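Local coordinates for ferric iron-binding protein HitA (Pseudomonas aeruginosa PAO1, PDB 6IWF) that binds ferric iron, probably for delivery to the cell's uptake system, and is involved in gallium internalization, at residues A83-E88 / F247-E252; I97-R102 / K255-Q260. All blocks are in the same frame, centred on the assembly; numbering follows the deposited sequence.

Both contacts are buried and apolar, and neither has a hydrogen bond between its two segments. Contact 1 lies farther out: its centre is about 17 Å from the centre of the chain, against about 10 Å for the centre of contact 2. It joins a loop to the turn between helices 238-248 and 251-258. Contact 2 sets the later part of helix 251-258 on strand 97-108. The two touch: Leu249 CD1 lies 3.5 Å from Ile97 CD1. Their polar surroundings differ. Around contact 1, Ser250 caps helix 251-258, the Arg267 side chain bonds to Leu249 O, and the Leu84 backbone bonds to that of Lys268. In contact 2, the Thr100 hydroxyl joins a charged network near the iron-binding residues.

Contact 1 of 2, residues A83-E88 / F247-E252; sequences ALVEPE and FMLSEE
Leu84 and Val85 meet Leu249 through aliphatic groups alone; the one aromatic ring in the two segments, Phe247, stands apart with Glu252 OE1 in plane at its edge. CB of Phe247 points away from segment 83-88, and its side chain touches Ile19 and Ala22 of helix 13-27. The contact joins the loop after helix 79-82 to the short turn where helix 238-248 gives way to helix 251-258, in the solute-binding protein fold. Leu249 sits in the turn and is gripped at two levels. At its base, Leu84 comes in with one branch, CD1, 3.7 Å from Leu249 CB. At its fork, Val85 crosses at about a right angle. Val85 CG1 lies 3.6 Å from Leu249 CD2 and 3.9 Å from Leu249 CD1, so one methyl meets both branch ends. With chi1 at -50°, Val85 has CG1 beside its backbone N and aimed at Leu249, while CG2 packs on Ile97. Ile97 and Ile99 of strand 97-108 also touch Leu249, so its side chain is buried between loop and sheet. Leu249 O accepts from Arg267 NH1, and the backbone of Leu84 bonds to Lys268. This ties both segments to the same neighbouring loop. Ser250 is the N-cap of helix 251-258: its OG accepts from Gly253 N and donates to Phe247 O at 2.7 Å, on a lone pair in the carbonyl plane.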
ATOM      1  N   ALA A  83      -7.065 -11.715  16.363  1.00 13.03           N
ATOM      2  CA  ALA A  83      -7.101 -13.113  15.965  1.00 15.15           C
ATOM      3  C   ALA A  83      -7.552 -13.303  14.520  1.00 17.38           C
ATOM      4  O   ALA A  83      -7.434 -14.415  13.990  1.00 15.96           O
ATOM      5  CB  ALA A  83      -8.019 -13.893  16.913  1.00 16.43           C
ATOM      6  N   LEU A  84      -8.055 -12.255  13.865  1.00 13.30           N
ATOM      7  CA  LEU A  84      -8.546 -12.397  12.503  1.00 14.14           C
ATOM      8  C   LEU A  84      -7.437 -12.389  11.454  1.00 12.94           C
ATOM      9  O   LEU A  84      -7.721 -12.708  10.295  1.00 12.58           O
ATOM     10  CB  LEU A  84      -9.560 -11.292  12.200  1.00 13.33           C
ATOM     11  CG  LEU A  84     -10.858 -11.312  13.033  1.00 14.78           C
ATOM     12  CD1 LEU A  84     -11.665 -10.057  12.781  1.00 17.29           C
ATOM     13  CD2 LEU A  84     -11.699 -12.555  12.737  1.00 16.32           C
ATOM     14  N   VAL A  85      -6.194 -12.051  11.825  1.00 13.75           N
ATOM     15  CA  VAL A  85      -5.079 -11.983  10.879  1.00 13.54           C
ATOM     16  C   VAL A  85      -3.839 -12.639  11.479  1.00 16.89           C
ATOM     17  O   VAL A  85      -3.729 -12.835  12.691  1.00 19.03           O
ATOM     18  CB  VAL A  85      -4.747 -10.524  10.451  1.00 13.75           C
ATOM     19  CG1 VAL A  85      -6.003  -9.778  10.010  1.00 11.99           C
ATOM     20  CG2 VAL A  85      -4.025  -9.771  11.573  1.00 15.87           C
ATOM     21  N   GLU A  86      -2.890 -12.967  10.607  1.00 14.47           N
ATOM     22  CA  GLU A  86      -1.625 -13.505  11.071  1.00 14.68           C
ATOM     23  C   GLU A  86      -0.842 -12.445  11.850  1.00 16.54           C
ATOM     24  O   GLU A  86      -0.908 -11.250  11.535  1.00 16.04           O
ATOM     25  CB  GLU A  86      -0.801 -14.012   9.885  1.00 18.96           C
ATOM     26  CG  GLU A  86      -1.539 -15.011   8.997  1.00 19.99           C
ATOM     27  CD  GLU A  86      -1.604 -16.409   9.599  1.00 23.59           C
ATOM     28  OE1 GLU A  86      -0.957 -16.647  10.642  1.00 27.88           O
ATOM     29  OE2 GLU A  86      -2.304 -17.269   9.028  1.00 27.12           O
ATOM     30  N   PRO A  87      -0.085 -12.859  12.871  1.00 17.14           N
ATOM     31  CA  PRO A  87       0.611 -11.877  13.726  1.00 16.53           C
ATOM     32  C   PRO A  87       1.564 -10.964  12.977  1.00 15.96           C
ATOM     33  O   PRO A  87       1.751  -9.812  13.390  1.00 18.78           O
ATOM     34  CB  PRO A  87       1.363 -12.760  14.733  1.00 22.35           C
ATOM     35  CG  PRO A  87       0.667 -14.072  14.699  1.00 20.41           C
ATOM     36  CD  PRO A  87       0.128 -14.242  13.317  1.00 22.55           C
ATOM     37  N   GLU A  88       2.186 -11.440  11.896  1.00 18.75           N
ATOM     38  CA  GLU A  88       3.086 -10.599  11.118  1.00 22.00           C
ATOM     39  C   GLU A  88       2.352  -9.485  10.380  1.00 18.87           C
ATOM     40  O   GLU A  88       3.006  -8.565   9.877  1.00 17.41           O
ATOM     41  CB  GLU A  88       3.865 -11.450  10.108  1.00 23.14           C
ATOM     42  CG  GLU A  88       2.979 -12.206   9.117  1.00 23.51           C
ATOM     43  CD  GLU A  88       2.674 -13.632   9.557  1.00 29.62           C
ATOM     44  OE1 GLU A  88       2.644 -13.898  10.782  1.00 26.17           O
ATOM     45  OE2 GLU A  88       2.463 -14.494   8.672  1.00 35.12           O
ATOM     46  N   PHE A 247     -15.105  -4.944  11.861  1.00  9.44           N
ATOM     47  CA  PHE A 247     -15.942  -5.164  10.688  1.00 11.29           C
ATOM     48  C   PHE A 247     -15.125  -5.084   9.401  1.00 12.76           C
ATOM     49  O   PHE A 247     -15.449  -5.763   8.418  1.00 11.74           O
ATOM     50  CB  PHE A 247     -17.104  -4.167  10.686  1.00 15.48           C
ATOM     51  CG  PHE A 247     -17.991  -4.269   9.490  1.00 15.82           C
ATOM     52  CD1 PHE A 247     -18.968  -5.250   9.421  1.00 17.82           C
ATOM     53  CD2 PHE A 247     -17.850  -3.387   8.432  1.00 11.73           C
ATOM     54  CE1 PHE A 247     -19.780  -5.352   8.311  1.00 19.01           C
ATOM     55  CE2 PHE A 247     -18.665  -3.480   7.322  1.00 19.26           C
ATOM     56  CZ  PHE A 247     -19.640  -4.468   7.270  1.00 21.04           C
ATOM     57  N   MET A 248     -14.040  -4.307   9.398  1.00 11.34           N
ATOM     58  CA  MET A 248     -13.192  -4.257   8.211  1.00  7.54           C
ATOM     59  C   MET A 248     -12.593  -5.617   7.894  1.00 10.42           C
ATOM     60  O   MET A 248     -12.251  -5.884   6.738  1.00 12.18           O
ATOM     61  CB  MET A 248     -12.078  -3.224   8.401  1.00  7.23           C
ATOM     62  CG  MET A 248     -12.586  -1.818   8.662  1.00 10.25           C
ATOM     63  SD  MET A 248     -11.173  -0.706   8.876  1.00  9.00           S
ATOM     64  CE  MET A 248     -10.678  -0.527   7.156  1.00 11.02           C
ATOM     65  N   LEU A 249     -12.437  -6.471   8.905  1.00 10.66           N
ATOM     66  CA  LEU A 249     -11.857  -7.799   8.761  1.00  8.78           C
ATOM     67  C   LEU A 249     -12.908  -8.900   8.835  1.00 13.70           C
ATOM     68  O   LEU A 249     -12.548 -10.082   8.877  1.00 14.51           O
ATOM     69  CB  LEU A 249     -10.792  -8.032   9.824  1.00 11.94           C
ATOM     70  CG  LEU A 249      -9.523  -7.258   9.494  1.00 12.79           C
ATOM     71  CD1 LEU A 249      -8.718  -7.055  10.760  1.00 11.84           C
ATOM     72  CD2 LEU A 249      -8.719  -8.006   8.432  1.00  9.48           C
ATOM     73  N   SER A 250     -14.184  -8.541   8.880  1.00 13.08           N
ATOM     74  CA  SER A 250     -15.222  -9.545   8.680  1.00 16.99           C
ATOM     75  C   SER A 250     -15.271  -9.968   7.212  1.00 14.77           C
ATOM     76  O   SER A 250     -14.751  -9.289   6.323  1.00 11.83           O
ATOM     77  CB  SER A 250     -16.588  -9.011   9.115  1.00 13.95           C
ATOM     78  OG  SER A 250     -17.050  -7.988   8.249  1.00 12.37           O
ATOM     79  N   GLU A 251     -15.910 -11.112   6.958  1.00 20.69           N
ATOM     80  CA  GLU A 251     -16.099 -11.540   5.575  1.00 19.76           C
ATOM     81  C   GLU A 251     -16.813 -10.467   4.756  1.00 16.24           C
ATOM     82  O   GLU A 251     -16.421 -10.178   3.619  1.00 16.46           O
ATOM     83  CB  GLU A 251     -16.873 -12.860   5.529  1.00 21.89           C
ATOM     84  CG  GLU A 251     -16.392 -13.809   4.445  1.00 34.02           C
ATOM     85  CD  GLU A 251     -17.471 -14.776   3.990  1.00 43.91           C
ATOM     86  OE1 GLU A 251     -17.723 -14.850   2.766  1.00 44.83           O
ATOM     87  OE2 GLU A 251     -18.062 -15.463   4.855  1.00 49.97           O
ATOM     88  N   GLU A 252     -17.854  -9.853   5.321  1.00 15.67           N
ATOM     89  CA  GLU A 252     -18.592  -8.829   4.593  1.00 17.23           C
ATOM     90  C   GLU A 252     -17.745  -7.578   4.366  1.00 16.10           C
ATOM     91  O   GLU A 252     -17.791  -6.979   3.285  1.00 15.04           O
ATOM     92  CB  GLU A 252     -19.872  -8.485   5.354  1.00 20.80           C
ATOM     93  CG  GLU A 252     -20.687  -7.376   4.737  1.00 26.65           C
ATOM     94  CD  GLU A 252     -21.886  -6.990   5.596  1.00 29.15           C
ATOM     95  OE1 GLU A 252     -22.139  -7.678   6.609  1.00 37.36           O
ATOM     96  OE2 GLU A 252     -22.564  -6.000   5.257  1.00 32.67           O
TER

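Contact 2 of 2, residues I97-R102 / K255-Q260; sequences IGITAR and KAILSQ
Strand 97-108 is a long central strand of the mixed sheet, and helix 251-258 packs across its early part. Ile99 and Thr100 of the strand meet Ile257 and Leu258 of the helix through methyl groups. Ile257 supplies two of them. Its CD1 end lies 3.6 Å from Ile99 CG2, the two side chains crossing at about a right angle. Its CG2 branch lies 3.7 Å from Thr100 CG2. Leu258 reaches the strand more loosely, with CD2 4.1 Å from Thr100 CG2, and the two side chains run past each other in opposite directions. Ile99, with a psi of -50°, and Thr100 form a classic beta bulge opposite Ser227 of strand 224-231, consistent with both side chains reaching the helix. Tyr58 of strand 56-59 touches both Ile99 and Ile257 and adds an aromatic group to this apolar cluster.

Thr100 has a two-sided role. A chi1 of 66° leaves CG2 anti to the carbonyl carbon, pointing to the helix, and turns OG1 to Glu263 and Ser227. The buried OG1 is hydrogen-bonded to Glu263 OE2 and to Ser227 OG. Glu263 OE2 also forms a salt bridge with Arg102 NH1. The positive charge of Arg102 would probably favour the ionised form of Glu263. One residue before Lys255, Gln254 NE2 of the same helix donates to Ile99 O, a further tie between strand and helix. The iron-binding site is close: the side chain of Thr100 is about 7 Å from that of Tyr196 and about 8 Å from that of Glu60. Both are iron ligands in a structure of this protein with iron bound; no iron is bound in this chain. Strand 97-108 pairs with strands 224-231 and 190-194, consistent with the interlobe strands of two-lobed periplasmic binding proteins, whose ligand site lies in the cleft between lobes.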
ATOM      1  N   ILE A  97      -3.718  -2.952  12.630  1.00  4.94           N
ATOM      2  CA  ILE A  97      -3.952  -4.260  12.031  1.00  5.53           C
ATOM      3  C   ILE A  97      -4.008  -4.127  10.519  1.00  5.76           C
ATOM      4  O   ILE A  97      -4.574  -3.170   9.984  1.00  5.38           O
ATOM      5  CB  ILE A  97      -5.237  -4.916  12.583  1.00  7.89           C
ATOM      6  CG1 ILE A  97      -5.268  -6.396  12.218  1.00  9.09           C
ATOM      7  CG2 ILE A  97      -6.494  -4.166  12.136  1.00  5.81           C
ATOM      8  CD1 ILE A  97      -6.193  -7.210  13.139  1.00  9.71           C
ATOM      9  N   GLY A  98      -3.402  -5.092   9.833  1.00  5.53           N
ATOM     10  CA  GLY A  98      -3.435  -5.090   8.380  1.00  6.58           C
ATOM     11  C   GLY A  98      -4.820  -5.450   7.873  1.00  8.08           C
ATOM     12  O   GLY A  98      -5.534  -6.257   8.472  1.00  9.67           O
ATOM     13  N   ILE A  99      -5.208  -4.817   6.768  1.00  5.95           N
ATOM     14  CA  ILE A  99      -6.524  -4.995   6.162  1.00  5.78           C
ATOM     15  C   ILE A  99      -6.420  -5.690   4.815  1.00  7.79           C
ATOM     16  O   ILE A  99      -7.142  -6.651   4.549  1.00  8.15           O
ATOM     17  CB  ILE A  99      -7.266  -3.648   6.029  1.00  7.21           C
ATOM     18  CG1 ILE A  99      -7.364  -2.934   7.383  1.00  6.65           C
ATOM     19  CG2 ILE A  99      -8.639  -3.862   5.429  1.00 10.05           C
ATOM     20  CD1 ILE A  99      -8.027  -3.765   8.473  1.00  8.01           C
ATOM     21  N   THR A 100      -5.548  -5.190   3.934  1.00  7.54           N
ATOM     22  CA  THR A 100      -5.250  -5.849   2.669  1.00  4.78           C
ATOM     23  C   THR A 100      -3.750  -5.805   2.442  1.00  7.34           C
ATOM     24  O   THR A 100      -3.033  -5.026   3.066  1.00  5.76           O
ATOM     25  CB  THR A 100      -5.932  -5.194   1.461  1.00  9.29           C
ATOM     26  OG1 THR A 100      -5.401  -3.876   1.270  1.00  9.56           O
ATOM     27  CG2 THR A 100      -7.467  -5.137   1.629  1.00 12.49           C
ATOM     28  N   ALA A 101      -3.280  -6.661   1.538  1.00  5.26           N
ATOM     29  CA  ALA A 101      -1.896  -6.638   1.085  1.00  6.09           C
ATOM     30  C   ALA A 101      -1.871  -6.460  -0.427  1.00  4.69           C
ATOM     31  O   ALA A 101      -2.812  -6.827  -1.129  1.00  4.82           O
ATOM     32  CB  ALA A 101      -1.134  -7.930   1.460  1.00  5.42           C
ATOM     33  N   ARG A 102      -0.793  -5.865  -0.925  1.00  6.32           N
ATOM     34  CA  ARG A 102      -0.613  -5.668  -2.357  1.00  6.14           C
ATOM     35  C   ARG A 102       0.824  -6.019  -2.701  1.00  7.69           C
ATOM     36  O   ARG A 102       1.670  -6.165  -1.813  1.00  5.58           O
ATOM     37  CB  ARG A 102      -0.860  -4.221  -2.755  1.00 11.44           C
ATOM     38  CG  ARG A 102       0.297  -3.415  -2.241  1.00 16.27           C
ATOM     39  CD  ARG A 102      -0.049  -2.081  -1.763  1.00 20.23           C
ATOM     40  NE  ARG A 102      -1.107  -2.077  -0.768  1.00 18.59           N
ATOM     41  CZ  ARG A 102      -1.738  -0.959  -0.444  1.00 22.14           C
ATOM     42  NH1 ARG A 102      -2.699  -0.967   0.452  1.00 26.48           N
ATOM     43  NH2 ARG A 102      -1.391   0.175  -1.047  1.00 23.75           N
ATOM     44  N   LYS A 255     -15.029  -8.163   1.752  1.00 14.52           N
ATOM     45  CA  LYS A 255     -15.587  -8.198   0.405  1.00 14.30           C
ATOM     46  C   LYS A 255     -15.908  -6.797  -0.098  1.00 12.56           C
ATOM     47  O   LYS A 255     -15.638  -6.475  -1.258  1.00 11.96           O
ATOM     48  CB  LYS A 255     -16.824  -9.099   0.371  1.00 18.87           C
ATOM     49  CG  LYS A 255     -16.488 -10.565   0.558  1.00 25.39           C
ATOM     50  CD  LYS A 255     -17.537 -11.490  -0.042  1.00 36.21           C
ATOM     51  CE  LYS A 255     -16.912 -12.820  -0.442  1.00 40.23           C
ATOM     52  NZ  LYS A 255     -15.966 -12.655  -1.586  1.00 38.49           N
ATOM     53  N   ALA A 256     -16.448  -5.933   0.771  1.00 11.07           N
ATOM     54  CA  ALA A 256     -16.702  -4.550   0.378  1.00 11.64           C
ATOM     55  C   ALA A 256     -15.412  -3.850  -0.027  1.00 10.38           C
ATOM     56  O   ALA A 256     -15.366  -3.134  -1.037  1.00 11.69           O
ATOM     57  CB  ALA A 256     -17.378  -3.795   1.525  1.00 15.68           C
ATOM     58  N   ILE A 257     -14.349  -4.045   0.756  1.00 10.01           N
ATOM     59  CA  ILE A 257     -13.070  -3.413   0.449  1.00  9.22           C
ATOM     60  C   ILE A 257     -12.510  -3.951  -0.862  1.00 11.01           C
ATOM     61  O   ILE A 257     -12.084  -3.185  -1.735  1.00 11.20           O
ATOM     62  CB  ILE A 257     -12.092  -3.615   1.620  1.00  9.73           C
ATOM     63  CG1 ILE A 257     -12.538  -2.772   2.827  1.00 11.74           C
ATOM     64  CG2 ILE A 257     -10.672  -3.268   1.217  1.00 11.52           C
ATOM     65  CD1 ILE A 257     -11.870  -3.174   4.127  1.00 12.66           C
ATOM     66  N   LEU A 258     -12.526  -5.278  -1.028  1.00 12.60           N
ATOM     67  CA  LEU A 258     -11.960  -5.898  -2.222  1.00 11.37           C
ATOM     68  C   LEU A 258     -12.771  -5.594  -3.476  1.00 13.34           C
ATOM     69  O   LEU A 258     -12.231  -5.686  -4.584  1.00 16.07           O
ATOM     70  CB  LEU A 258     -11.833  -7.404  -2.008  1.00 13.08           C
ATOM     71  CG  LEU A 258     -10.783  -7.709  -0.927  1.00 18.86           C
ATOM     72  CD1 LEU A 258     -10.673  -9.209  -0.659  1.00 23.22           C
ATOM     73  CD2 LEU A 258      -9.439  -7.112  -1.322  1.00 17.91           C
ATOM     74  N   SER A 259     -14.037  -5.188  -3.331  1.00 15.15           N
ATOM     75  CA  SER A 259     -14.823  -4.793  -4.493  1.00 13.79           C
ATOM     76  C   SER A 259     -14.292  -3.519  -5.145  1.00 18.56           C
ATOM     77  O   SER A 259     -14.614  -3.254  -6.311  1.00 19.19           O
ATOM     78  CB  SER A 259     -16.295  -4.614  -4.095  1.00 13.72           C
ATOM     79  OG  SER A 259     -16.465  -3.492  -3.229  1.00 16.99           O
ATOM     80  N   GLN A 260     -13.485  -2.730  -4.425  1.00 12.38           N
ATOM     81  CA  GLN A 260     -12.939  -1.486  -4.947  1.00 13.58           C
ATOM     82  C   GLN A 260     -11.449  -1.532  -5.263  1.00 15.02           C
ATOM     83  O   GLN A 260     -10.962  -0.656  -5.987  1.00 17.49           O
ATOM     84  CB  GLN A 260     -13.194  -0.347  -3.955  1.00 19.09           C
ATOM     85  CG  GLN A 260     -14.666  -0.133  -3.671  1.00 18.79           C
ATOM     86  CD  GLN A 260     -15.448   0.180  -4.930  1.00 23.38           C
ATOM     87  OE1 GLN A 260     -15.008   0.969  -5.773  1.00 24.27           O
ATOM     88  NE2 GLN A 260     -16.609  -0.445  -5.073  1.00 28.07           N
TER